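Local coordinates for pyruvate kinase (Pyrobaculum aerophilum, PDB 3QTG), which catalyses the last step of glycolysis, the transfer of phosphate from phosphoenolpyruvate to ADP that yields pyruvate and ATP, using a divalent metal cation, at residues E368-D372 with L373-I377. Numbering follows the deposited sequence.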
loop_
_atom_site.group_PDB
_atom_site.type_symbol
_atom_site.label_atom_id
_atom_site.label_comp_id
_atom_site.label_asym_id
_atom_site.label_seq_id
_atom_site.Cartn_x
_atom_site.Cartn_y
_atom_site.Cartn_z
ATOM N N GLU A 368 -16.810 3.081 -1.325
ATOM C CA GLU A 368 -15.590 3.883 -1.379
ATOM C C GLU A 368 -15.805 5.150 -2.182
ATOM O O GLU A 368 -15.303 6.204 -1.813
ATOM C CB GLU A 368 -14.415 3.057 -1.924
ATOM C CG GLU A 368 -14.085 1.910 -0.974
ATOM C CD GLU A 368 -12.939 1.014 -1.408
ATOM O OE1 GLU A 368 -12.586 0.976 -2.620
ATOM O OE2 GLU A 368 -12.411 0.317 -0.505
ATOM N N LEU A 369 -16.600 5.061 -3.245
ATOM C CA LEU A 369 -16.934 6.241 -4.008
ATOM C C LEU A 369 -17.721 7.212 -3.142
ATOM O O LEU A 369 -17.338 8.365 -3.022
ATOM C CB LEU A 369 -17.676 5.892 -5.312
ATOM C CG LEU A 369 -18.094 7.066 -6.223
ATOM C CD1 LEU A 369 -16.888 7.756 -6.914
ATOM C CD2 LEU A 369 -19.123 6.574 -7.264
ATOM N N ALA A 370 -18.796 6.756 -2.514
ATOM C CA ALA A 370 -19.574 7.639 -1.642
ATOM C C ALA A 370 -18.711 8.265 -0.546
ATOM O O ALA A 370 -18.879 9.428 -0.227
ATOM C CB ALA A 370 -20.762 6.918 -1.044
ATOM N N GLN A 371 -17.800 7.475 0.017
ATOM C CA GLN A 371 -16.831 7.945 1.013
ATOM C C GLN A 371 -15.971 9.092 0.445
ATOM O O GLN A 371 -15.855 10.141 1.065
ATOM C CB GLN A 371 -15.966 6.772 1.516
ATOM C CG GLN A 371 -14.875 7.120 2.544
ATOM C CD GLN A 371 -15.382 7.934 3.752
ATOM O OE1 GLN A 371 -16.496 7.741 4.240
ATOM N NE2 GLN A 371 -14.548 8.854 4.233
ATOM N N ASP A 372 -15.421 8.889 -0.753
ATOM C CA ASP A 372 -14.642 9.898 -1.461
ATOM C C ASP A 372 -15.377 11.188 -1.800
ATOM O O ASP A 372 -14.766 12.247 -1.817
ATOM C CB ASP A 372 -14.091 9.318 -2.743
ATOM C CG ASP A 372 -12.684 8.878 -2.600
ATOM O OD1 ASP A 372 -11.782 9.736 -2.753
ATOM O OD2 ASP A 372 -12.464 7.674 -2.350
ATOM N N LEU A 373 -16.677 11.095 -2.091
ATOM C CA LEU A 373 -17.460 12.272 -2.458
ATOM C C LEU A 373 -18.169 12.903 -1.276
ATOM O O LEU A 373 -18.851 13.907 -1.445
ATOM C CB LEU A 373 -18.506 11.926 -3.520
ATOM C CG LEU A 373 -18.037 11.115 -4.711
ATOM C CD1 LEU A 373 -19.247 10.618 -5.464
ATOM C CD2 LEU A 373 -17.082 11.919 -5.620
ATOM N N GLY A 374 -18.025 12.300 -0.093
ATOM C CA GLY A 374 -18.757 12.722 1.092
ATOM C C GLY A 374 -20.258 12.546 0.945
ATOM O O GLY A 374 -21.038 13.362 1.447
ATOM N N ALA A 375 -20.664 11.465 0.274
ATOM C CA ALA A 375 -22.052 11.290 -0.171
ATOM C C ALA A 375 -22.851 10.280 0.663
ATOM O O ALA A 375 -22.297 9.324 1.191
ATOM C CB ALA A 375 -22.058 10.873 -1.654
ATOM N N ASN A 376 -24.160 10.488 0.767
ATOM C CA ASN A 376 -25.028 9.438 1.300
ATOM C C ASN A 376 -25.417 8.431 0.234
ATOM O O ASN A 376 -25.604 8.785 -0.940
ATOM C CB ASN A 376 -26.275 9.999 2.008
ATOM C CG ASN A 376 -25.959 10.508 3.423
ATOM O OD1 ASN A 376 -26.086 9.781 4.442
ATOM N ND2 ASN A 376 -25.483 11.741 3.485
ATOM N N ILE A 377 -25.520 7.174 0.656
ATOM C CA ILE A 377 -25.966 6.096 -0.210
ATOM C C ILE A 377 -27.440 5.859 -0.045
ATOM O O ILE A 377 -27.954 5.775 1.084
ATOM C CB ILE A 377 -25.182 4.782 0.031
ATOM C CG1 ILE A 377 -23.682 5.047 -0.112
ATOM C CG2 ILE A 377 -25.712 3.633 -0.896
ATOM C CD1 ILE A 377 -22.751 3.839 0.232
#
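Ala375 N donates an almost straight hydrogen bond to Ala370 O, at 2.8 Å and 176°. This bond closes a Schellman motif at the C-terminal end of helix 358-373. A second bond runs from Gly374 N to Gln371 O at 3.3 Å. Here the donor stands well above the carbonyl plane rather than on a lone pair. Gly374 has positive phi (64°), a conformation that favours glycine, and the chain leaves the helix at this residue. The last regular helical bond is Leu373 N to Leu369 O, 3.0 Å long. Leu373 N also has a weak bond to Ala370 O, which therefore accepts from two backbone donors.

Apolar contacts lie beside these bonds, on the Leu369 and Ala370 sides. Leu373 CD1 meets Leu369 CG at 3.8 Å, one helical turn back, and the two side chains cross at a slant. Leu373 CG also lies 3.3 Å from Leu369 O. A chi1 of -47° places it there, with CG beside the backbone N and anti to the carbonyl carbon. An alanine in place of Leu373 would probably open a gap beside Leu369 and thin the apolar cover next to its carbonyl oxygen. On the strand side, Ala370 CB touches Ile377 CG1 at 3.6 Å, with Ile377 CD1 slightly farther off. Ala375 CB rests more loosely against Ala370 CB.

The turn joins helix 358-373 to strand 376-380, the middle strand of the mixed sheet in the alpha/beta domain. Leu373 touches Leu461 at the chain's C-terminus. Across the interface of the homotetramer, Leu369 packs on Phe362 and Leu373 on Ser358 of a neighbouring subunit. Ala370 and Ala375 both pack on Val445 of strand 444-448, while Ile377 reaches Val399 of strand 399-403.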